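PDB 3G5S: methylenetetrahydrofolate--tRNA-(uracil-5-)-methyltransferase TrmFO from Thermus thermophilus, which probably catalyses the folate-dependent methylation of uridine 54 in tRNA to 5-methyluridine, using a bound FAD cofactor and reducing equivalents from NADH or NADPH. Local coordinates for residues A[197-202]-A[291-296]; A[204-209]-A[279-284]; A[302-307]-A[392-397]. All blocks are in the same frame, centred on the assembly; numbering follows the deposited sequence.

Contact 1: A[197-202]-A[291-296]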
loop_
_atom_site.group_PDB
_atom_site.type_symbol
_atom_site.label_atom_id
_atom_site.label_comp_id
_atom_site.label_asym_id
_atom_site.label_seq_id
_atom_site.Cartn_x
_atom_site.Cartn_y
_atom_site.Cartn_z
ATOM N N ARG A 197 10.789 30.580 5.118
ATOM C CA ARG A 197 10.510 31.365 3.922
ATOM C C ARG A 197 10.964 30.657 2.635
ATOM O O ARG A 197 10.221 30.628 1.653
ATOM C CB ARG A 197 11.107 32.774 4.040
ATOM C CG ARG A 197 10.581 33.563 5.250
ATOM C CD ARG A 197 10.904 35.059 5.167
ATOM N NE ARG A 197 9.865 35.813 4.470
ATOM C CZ ARG A 197 8.970 36.592 5.072
ATOM N NH1 ARG A 197 8.985 36.732 6.392
ATOM N NH2 ARG A 197 8.058 37.236 4.357
ATOM N N ARG A 198 12.162 30.076 2.645
ATOM C CA ARG A 198 12.665 29.316 1.491
ATOM C C ARG A 198 11.736 28.144 1.176
ATOM O O ARG A 198 11.383 27.908 0.022
ATOM C CB ARG A 198 14.098 28.806 1.741
ATOM C CG ARG A 198 14.700 27.951 0.598
ATOM C CD ARG A 198 15.963 27.177 1.028
ATOM N NE ARG A 198 16.520 26.359 -0.058
ATOM C CZ ARG A 198 17.233 25.250 0.123
ATOM N NH1 ARG A 198 17.480 24.807 1.349
ATOM N NH2 ARG A 198 17.688 24.570 -0.921
ATOM N N PHE A 199 11.346 27.416 2.217
ATOM C CA PHE A 199 10.502 26.238 2.082
ATOM C C PHE A 199 9.118 26.616 1.547
ATOM O O PHE A 199 8.604 26.004 0.605
ATOM C CB PHE A 199 10.396 25.549 3.442
ATOM C CG PHE A 199 9.668 24.240 3.411
ATOM C CD1 PHE A 199 10.248 23.116 2.850
ATOM C CD2 PHE A 199 8.416 24.125 3.974
ATOM C CE1 PHE A 199 9.582 21.907 2.837
ATOM C CE2 PHE A 199 7.746 22.918 3.963
ATOM C CZ PHE A 199 8.333 21.806 3.396
ATOM N N HIS A 200 8.522 27.642 2.143
ATOM C CA HIS A 200 7.214 28.111 1.716
ATOM C C HIS A 200 7.237 28.559 0.255
ATOM O O HIS A 200 6.342 28.222 -0.514
ATOM C CB HIS A 200 6.726 29.245 2.618
ATOM C CG HIS A 200 5.444 29.864 2.164
ATOM N ND1 HIS A 200 5.386 31.098 1.552
ATOM C CD2 HIS A 200 4.170 29.409 2.217
ATOM C CE1 HIS A 200 4.129 31.377 1.253
ATOM N NE2 HIS A 200 3.372 30.369 1.644
ATOM N N GLN A 201 8.265 29.311 -0.131
ATOM C CA GLN A 201 8.398 29.738 -1.519
ATOM C C GLN A 201 8.522 28.546 -2.467
ATOM O O GLN A 201 7.926 28.529 -3.543
ATOM C CB GLN A 201 9.607 30.665 -1.681
ATOM C CG GLN A 201 9.383 32.075 -1.173
ATOM C CD GLN A 201 8.257 32.777 -1.908
ATOM O OE1 GLN A 201 8.174 32.727 -3.135
ATOM N NE2 GLN A 201 7.378 33.429 -1.158
ATOM N N ALA A 202 9.299 27.546 -2.071
ATOM C CA ALA A 202 9.468 26.362 -2.903
ATOM C C ALA A 202 8.145 25.614 -3.088
ATOM O O ALA A 202 7.878 25.067 -4.158
ATOM C CB ALA A 202 10.521 25.449 -2.313
ATOM N N GLN A 291 14.061 17.558 1.428
ATOM C CA GLN A 291 15.467 17.674 1.770
ATOM C C GLN A 291 15.888 19.108 2.118
ATOM O O GLN A 291 17.041 19.351 2.458
ATOM C CB GLN A 291 16.338 17.006 0.702
ATOM C CG GLN A 291 16.091 15.485 0.652
ATOM C CD GLN A 291 17.067 14.736 -0.232
ATOM O OE1 GLN A 291 17.640 15.304 -1.163
ATOM N NE2 GLN A 291 17.256 13.447 0.049
HETATM N N MSE A 292 14.933 20.039 2.068
HETATM C CA MSE A 292 15.133 21.395 2.577
HETATM C C MSE A 292 14.845 21.506 4.073
HETATM O O MSE A 292 15.110 22.537 4.679
HETATM C CB MSE A 292 14.237 22.388 1.838
HETATM C CG MSE A 292 14.524 22.505 0.361
HETATM SE SE MSE A 292 13.365 23.815 -0.470
HETATM C CE MSE A 292 14.032 23.644 -2.292
ATOM N N ILE A 293 14.281 20.458 4.664
ATOM C CA ILE A 293 13.915 20.485 6.077
ATOM C C ILE A 293 15.120 20.077 6.913
ATOM O O ILE A 293 15.718 19.040 6.655
ATOM C CB ILE A 293 12.746 19.520 6.352
ATOM C CG1 ILE A 293 11.514 19.943 5.545
ATOM C CG2 ILE A 293 12.447 19.445 7.847
ATOM C CD1 ILE A 293 10.428 18.877 5.480
ATOM N N PRO A 294 15.494 20.898 7.910
ATOM C CA PRO A 294 16.637 20.530 8.753
ATOM C C PRO A 294 16.473 19.137 9.347
ATOM O O PRO A 294 15.417 18.813 9.897
ATOM C CB PRO A 294 16.615 21.591 9.856
ATOM C CG PRO A 294 15.952 22.770 9.227
ATOM C CD PRO A 294 14.914 22.196 8.299
ATOM N N GLY A 295 17.516 18.321 9.221
ATOM C CA GLY A 295 17.472 16.937 9.653
ATOM C C GLY A 295 17.186 15.968 8.519
ATOM O O GLY A 295 17.565 14.798 8.586
ATOM N N LEU A 296 16.533 16.456 7.469
ATOM C CA LEU A 296 16.095 15.600 6.375
ATOM C C LEU A 296 16.881 15.829 5.083
ATOM O O LEU A 296 16.469 15.372 4.014
ATOM C CB LEU A 296 14.589 15.779 6.133
ATOM C CG LEU A 296 13.700 15.542 7.359
ATOM C CD1 LEU A 296 12.231 15.660 6.983
ATOM C CD2 LEU A 296 13.969 14.185 8.001
#
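The guanidinium group of R198 carries the selenomethionine M292 on one of its faces: CG of M292 stands 3.8 Å above the plane, displaced toward the rim, and the two side chains run at about a right angle to each other. Around the phenyl ring of F199 the approaches differ. CB of M292 lies at the ring edge, near its plane, 4.2 Å from CD1 of F199, whereas CG1 of I293 meets CE1 of F199 obliquely at 3.9 Å. Farther along the selenomethionine, SE rests 3.8 Å from CB of A202. M292 reaches the helix because its chain is extended beyond CG (chi2 -179°, chi3 -180°), laying CB, CG, SE and CE in turn against F199, R198 and A202. With CG of F199 trans to the backbone N (chi1 -174°), the ring reaches I293, and it also packs on L289, M242 and F277. An alanine in place of F199 would remove the ring and would probably leave I293 CG1 and M292 CB without their partner and open a gap between helix and loop. The contact thus fastens helix 193-205 to the loop after helix 283-290, where a type II turn runs from I293 to L296. Its links are all side-chain van der Waals contacts, so the hold depends on shape, with the aliphatic part of M292 spanning from the buried ring of F199 to the exposed guanidinium of R198.

Contact 2: A[204-209]-A[279-284]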
loop_
_atom_site.group_PDB
_atom_site.type_symbol
_atom_site.label_atom_id
_atom_site.label_comp_id
_atom_site.label_asym_id
_atom_site.label_seq_id
_atom_site.Cartn_x
_atom_site.Cartn_y
_atom_site.Cartn_z
ATOM N N LEU A 204 5.195 26.949 -3.223
ATOM C CA LEU A 204 4.327 27.706 -4.119
ATOM C C LEU A 204 4.495 27.262 -5.570
ATOM O O LEU A 204 3.525 27.202 -6.324
ATOM C CB LEU A 204 4.591 29.211 -3.997
ATOM C CG LEU A 204 4.245 29.866 -2.658
ATOM C CD1 LEU A 204 4.593 31.350 -2.687
ATOM C CD2 LEU A 204 2.780 29.665 -2.319
ATOM N N GLU A 205 5.724 26.927 -5.946
ATOM C CA GLU A 205 6.051 26.678 -7.346
ATOM C C GLU A 205 6.191 25.202 -7.719
ATOM O O GLU A 205 6.257 24.861 -8.901
ATOM C CB GLU A 205 7.337 27.416 -7.717
ATOM C CG GLU A 205 7.247 28.927 -7.588
ATOM C CD GLU A 205 8.568 29.613 -7.880
ATOM O OE1 GLU A 205 9.611 28.925 -7.878
ATOM O OE2 GLU A 205 8.564 30.841 -8.109
ATOM N N ALA A 206 6.244 24.333 -6.718
ATOM C CA ALA A 206 6.491 22.914 -6.956
ATOM C C ALA A 206 5.447 22.276 -7.873
ATOM O O ALA A 206 4.260 22.588 -7.789
ATOM C CB ALA A 206 6.561 22.173 -5.639
ATOM N N GLN A 207 5.896 21.372 -8.740
ATOM C CA GLN A 207 4.994 20.682 -9.659
ATOM C C GLN A 207 4.115 19.670 -8.929
ATOM O O GLN A 207 4.592 18.892 -8.099
ATOM C CB GLN A 207 5.781 19.994 -10.779
ATOM C CG GLN A 207 6.427 20.956 -11.764
ATOM C CD GLN A 207 6.843 20.276 -13.054
ATOM O OE1 GLN A 207 7.021 19.059 -13.101
ATOM N NE2 GLN A 207 6.997 21.063 -14.113
ATOM N N ARG A 208 2.825 19.683 -9.242
ATOM C CA ARG A 208 1.880 18.790 -8.583
ATOM C C ARG A 208 1.050 17.998 -9.585
ATOM O O ARG A 208 0.859 18.424 -10.725
ATOM C CB ARG A 208 0.964 19.584 -7.653
ATOM C CG ARG A 208 0.132 20.637 -8.361
ATOM C CD ARG A 208 -0.035 21.867 -7.488
ATOM N NE ARG A 208 1.257 22.473 -7.176
ATOM C CZ ARG A 208 1.446 23.385 -6.227
ATOM N NH1 ARG A 208 0.424 23.799 -5.492
ATOM N NH2 ARG A 208 2.658 23.879 -6.009
ATOM N N HIS A 209 0.559 16.841 -9.152
ATOM C CA HIS A 209 -0.317 16.029 -9.985
ATOM C C HIS A 209 -1.687 16.673 -10.099
ATOM O O HIS A 209 -2.110 17.426 -9.221
ATOM C CB HIS A 209 -0.464 14.618 -9.412
ATOM C CG HIS A 209 0.799 13.817 -9.444
ATOM N ND1 HIS A 209 1.344 13.332 -10.614
ATOM C CD2 HIS A 209 1.619 13.407 -8.448
ATOM C CE1 HIS A 209 2.450 12.664 -10.337
ATOM N NE2 HIS A 209 2.638 12.692 -9.030
ATOM N N THR A 279 -0.166 15.556 0.594
ATOM C CA THR A 279 0.300 16.270 -0.583
ATOM C C THR A 279 -0.041 15.541 -1.869
ATOM O O THR A 279 -0.149 14.312 -1.888
ATOM C CB THR A 279 1.825 16.489 -0.521
ATOM O OG1 THR A 279 2.252 17.231 -1.667
ATOM C CG2 THR A 279 2.564 15.156 -0.500
ATOM N N GLY A 280 -0.204 16.315 -2.938
ATOM C CA GLY A 280 -0.386 15.773 -4.269
ATOM C C GLY A 280 0.769 16.124 -5.187
ATOM O O GLY A 280 0.663 15.991 -6.401
ATOM N N LEU A 281 1.873 16.579 -4.607
ATOM C CA LEU A 281 3.042 16.950 -5.396
ATOM C C LEU A 281 3.630 15.757 -6.134
ATOM O O LEU A 281 3.545 14.622 -5.668
ATOM C CB LEU A 281 4.113 17.552 -4.495
ATOM C CG LEU A 281 3.829 18.955 -3.951
ATOM C CD1 LEU A 281 4.938 19.394 -3.015
ATOM C CD2 LEU A 281 3.651 19.962 -5.084
ATOM N N LYS A 282 4.239 16.017 -7.286
ATOM C CA LYS A 282 4.982 14.978 -7.988
ATOM C C LYS A 282 6.111 14.503 -7.091
ATOM O O LYS A 282 6.653 15.271 -6.302
ATOM C CB LYS A 282 5.529 15.504 -9.314
ATOM C CG LYS A 282 4.444 16.007 -10.244
ATOM C CD LYS A 282 4.959 16.212 -11.654
ATOM C CE LYS A 282 3.844 16.708 -12.558
ATOM N NZ LYS A 282 4.197 16.602 -14.002
ATOM N N TRP A 283 6.467 13.233 -7.209
ATOM C CA TRP A 283 7.392 12.638 -6.260
ATOM C C TRP A 283 8.791 13.287 -6.259
ATOM O O TRP A 283 9.341 13.538 -5.193
ATOM C CB TRP A 283 7.401 11.115 -6.428
ATOM C CG TRP A 283 6.050 10.512 -6.072
ATOM C CD1 TRP A 283 4.903 11.194 -5.763
ATOM C CD2 TRP A 283 5.712 9.123 -6.016
ATOM N NE1 TRP A 283 3.881 10.315 -5.499
ATOM C CE2 TRP A 283 4.350 9.039 -5.648
ATOM C CE3 TRP A 283 6.427 7.944 -6.230
ATOM C CZ2 TRP A 283 3.695 7.820 -5.488
ATOM C CZ3 TRP A 283 5.770 6.735 -6.070
ATOM C CH2 TRP A 283 4.420 6.684 -5.706
ATOM N N PRO A 284 9.358 13.594 -7.443
ATOM C CA PRO A 284 10.666 14.267 -7.400
ATOM C C PRO A 284 10.598 15.626 -6.704
ATOM O O PRO A 284 11.570 16.049 -6.076
ATOM C CB PRO A 284 11.018 14.439 -8.880
ATOM C CG PRO A 284 10.287 13.317 -9.565
ATOM C CD PRO A 284 8.988 13.197 -8.812
HETATM O O HOH W 1 5.322 11.735 -9.389
#
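Two backbone hydrogen bonds join the segments around R208 and L281, whose CA atoms are only 3.9 Å apart: K282 N donates to Q207 O at 3.0 Å, and H209 N to G280 O at 2.9 Å, both with N-H...O angles of 162°. Side-chain bonds add to these. R208 turns back to brace its own segment, and NE and NH2 grip A206 O side-on, the oxygen lying in the guanidinium plane; NH2 bonds the nearer, at 2.7 Å, and also reaches L203 O. A water links H209 NE2 to the backbone N of W283. Among the van der Waals contacts, L281 CD2 packs 3.7 Å from A206 CB and also lies over one face of the R208 guanidinium. Two interactions engage the H209 imidazole: CG of K282 sits over its centre in a CH-pi contact, 4.0 Å from the ring centroid, while the edge of the H209 ring is directed at the face of the W283 five-membered ring in an offset edge-to-face pair, planes at 88°. The pattern is that of an isolated beta bridge between two loops, one leaving helix 193-205 and the other leading into helix 283-290 through an ST turn at T279 and the N-cap residue K282.

Contact 3: A[302-307]-A[392-397]; sequences VRYGVM and PMYANW
P392 O takes bonds from two nitrogens of R303, one of them weak, and from a water. R303 NH2 donates to it at 2.8 Å, coming from above the carbonyl plane (56° out of it), while R303 NE adds the weak bond at 3.3 Å. The water accepts from R303 NE and donates to the same P392 O, closing a small bridge beside the direct bonds. A third nitrogen, R303 NH1, turns back to Y304 O at 2.8 Å, approaching nearly in line with that C=O. Together these bonds restrain the rotation of the guanidinium, whose plane stands 72° from the ring of Y394. With CG anti to the backbone N (chi1 -171°), R303 lays CG over one face of that ring, 4.2 Å from its centroid, in a CH-pi contact; SE of M393 meets the same CG at 4.0 Å. At the far end of the Y394 ring, OH accepts from Y304 N at 2.9 Å in a nearly straight bond and lies at the edge of the Y304 ring. V302 O approaches N396 CB, 3.2 Å away, continuing the buried packing along the segment. Within the edge strand 301-303, V302 and R303 form a classic beta bulge opposite I163. Y304 stacks on W283 of helix 283-290, and M393 packs on L378 and Y381 of helix 374-384, so the loop 392-397 lies between the edge strand and that helix.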
loop_
_atom_site.group_PDB
_atom_site.type_symbol
_atom_site.label_atom_id
_atom_site.label_comp_id
_atom_site.label_asym_id
_atom_site.label_seq_id
_atom_site.Cartn_x
_atom_site.Cartn_y
_atom_site.Cartn_z
ATOM N N VAL A 302 10.701 6.535 1.618
ATOM C CA VAL A 302 10.284 5.184 1.277
ATOM C C VAL A 302 8.830 5.102 0.813
ATOM O O VAL A 302 8.455 4.129 0.169
ATOM C CB VAL A 302 10.542 4.188 2.430
ATOM C CG1 VAL A 302 12.031 4.055 2.696
ATOM C CG2 VAL A 302 9.806 4.610 3.690
ATOM N N ARG A 303 8.020 6.110 1.122
ATOM C CA ARG A 303 6.644 6.135 0.643
ATOM C C ARG A 303 6.279 7.592 0.409
ATOM O O ARG A 303 6.319 8.390 1.339
ATOM C CB ARG A 303 5.702 5.492 1.668
ATOM C CG ARG A 303 4.286 5.270 1.166
ATOM C CD ARG A 303 3.365 6.503 1.333
ATOM N NE ARG A 303 1.983 6.048 1.259
ATOM C CZ ARG A 303 1.213 6.064 0.172
ATOM N NH1 ARG A 303 1.636 6.613 -0.963
ATOM N NH2 ARG A 303 -0.013 5.548 0.239
ATOM N N TYR A 304 5.970 7.947 -0.833
ATOM C CA TYR A 304 5.650 9.331 -1.166
ATOM C C TYR A 304 4.205 9.689 -0.819
ATOM O O TYR A 304 3.324 8.831 -0.803
ATOM C CB TYR A 304 5.934 9.598 -2.643
ATOM C CG TYR A 304 7.405 9.770 -2.931
ATOM C CD1 TYR A 304 8.011 11.008 -2.772
ATOM C CD2 TYR A 304 8.199 8.701 -3.337
ATOM C CE1 TYR A 304 9.347 11.191 -3.013
ATOM C CE2 TYR A 304 9.551 8.876 -3.587
ATOM C CZ TYR A 304 10.116 10.124 -3.421
ATOM O OH TYR A 304 11.449 10.323 -3.663
ATOM N N GLY A 305 3.958 10.963 -0.537
ATOM C CA GLY A 305 2.609 11.410 -0.233
ATOM C C GLY A 305 1.710 11.405 -1.452
ATOM O O GLY A 305 2.179 11.596 -2.581
ATOM N N VAL A 306 0.423 11.171 -1.222
ATOM C CA VAL A 306 -0.575 11.177 -2.283
ATOM C C VAL A 306 -1.913 11.649 -1.734
ATOM O O VAL A 306 -2.168 11.554 -0.531
ATOM C CB VAL A 306 -0.778 9.785 -2.910
ATOM C CG1 VAL A 306 0.498 9.305 -3.575
ATOM C CG2 VAL A 306 -1.286 8.794 -1.869
HETATM N N MSE A 307 -2.756 12.152 -2.631
HETATM C CA MSE A 307 -4.086 12.651 -2.300
HETATM C C MSE A 307 -5.053 12.154 -3.345
HETATM O O MSE A 307 -5.158 12.756 -4.410
HETATM C CB MSE A 307 -4.134 14.181 -2.402
HETATM C CG MSE A 307 -3.353 14.962 -1.374
HETATM SE SE MSE A 307 -4.417 15.515 0.172
HETATM C CE MSE A 307 -6.067 16.067 -0.695
ATOM N N PRO A 392 -2.696 3.964 3.257
ATOM C CA PRO A 392 -2.259 2.769 2.521
ATOM C C PRO A 392 -0.753 2.683 2.315
ATOM O O PRO A 392 -0.039 3.688 2.365
ATOM C CB PRO A 392 -2.955 2.911 1.164
ATOM C CG PRO A 392 -4.118 3.876 1.422
ATOM C CD PRO A 392 -3.570 4.828 2.446
HETATM N N MSE A 393 -0.286 1.470 2.048
HETATM C CA MSE A 393 1.137 1.189 1.909
HETATM C C MSE A 393 1.443 0.460 0.605
HETATM O O MSE A 393 0.712 -0.450 0.205
HETATM C CB MSE A 393 1.601 0.352 3.100
HETATM C CG MSE A 393 3.096 0.060 3.131
HETATM SE SE MSE A 393 4.195 1.667 2.976
HETATM C CE MSE A 393 3.375 2.708 4.386
ATOM N N TYR A 394 2.535 0.867 -0.039
ATOM C CA TYR A 394 3.084 0.126 -1.166
ATOM C C TYR A 394 4.440 -0.475 -0.809
ATOM O O TYR A 394 5.019 -0.146 0.230
ATOM C CB TYR A 394 3.125 0.962 -2.443
ATOM C CG TYR A 394 3.961 2.227 -2.446
ATOM C CD1 TYR A 394 3.360 3.477 -2.487
ATOM C CD2 TYR A 394 5.347 2.172 -2.505
ATOM C CE1 TYR A 394 4.117 4.639 -2.552
ATOM C CE2 TYR A 394 6.118 3.335 -2.563
ATOM C CZ TYR A 394 5.495 4.563 -2.590
ATOM O OH TYR A 394 6.225 5.733 -2.658
ATOM N N ALA A 395 4.935 -1.376 -1.654
ATOM C CA ALA A 395 6.188 -2.072 -1.370
ATOM C C ALA A 395 7.367 -1.100 -1.326
ATOM O O ALA A 395 7.528 -0.275 -2.219
ATOM C CB ALA A 395 6.439 -3.128 -2.418
ATOM N N ASN A 396 8.190 -1.230 -0.296
ATOM C CA ASN A 396 9.381 -0.405 -0.143
ATOM C C ASN A 396 10.331 -1.092 0.830
ATOM O O ASN A 396 9.919 -1.962 1.604
ATOM C CB ASN A 396 9.028 1.012 0.331
ATOM C CG ASN A 396 8.461 1.029 1.731
ATOM O OD1 ASN A 396 7.235 0.949 1.925
ATOM N ND2 ASN A 396 9.333 1.102 2.719
ATOM N N TRP A 397 11.598 -0.695 0.797
ATOM C CA TRP A 397 12.610 -1.356 1.605
ATOM C C TRP A 397 12.490 -1.111 3.106
ATOM O O TRP A 397 13.094 -1.830 3.886
ATOM C CB TRP A 397 14.012 -0.998 1.118
ATOM C CG TRP A 397 14.339 -1.546 -0.231
ATOM C CD1 TRP A 397 14.689 -0.832 -1.339
ATOM C CD2 TRP A 397 14.396 -2.931 -0.611
ATOM N NE1 TRP A 397 14.954 -1.681 -2.387
ATOM C CE2 TRP A 397 14.782 -2.974 -1.967
ATOM C CE3 TRP A 397 14.150 -4.135 0.059
ATOM C CZ2 TRP A 397 14.932 -4.180 -2.663
ATOM C CZ3 TRP A 397 14.300 -5.331 -0.633
ATOM C CH2 TRP A 397 14.686 -5.344 -1.978
HETATM O O HOH W 2 1.199 5.729 4.058
#

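Overall arrangement
Contact 3 is the buried one, its centre about 6 Å from the centre of the chain; contacts 1 and 2 lie farther out, their centres about 27 and 20 Å from the centre of the chain, and are partly buried. The first two share helix 193-205, with contact 2 beginning where that helix ends, and they meet opposite ends of helix 283-290. Contacts 2 and 3 touch at W283, whose O lies 3.2 Å from CE1 of Y304. The chemistry shifts with position: contact 1 relies on van der Waals packing alone, contact 2 on paired backbone bonds, and contact 3 on an arginine and a tyrosine hydroxyl that meet backbone atoms in a largely buried setting.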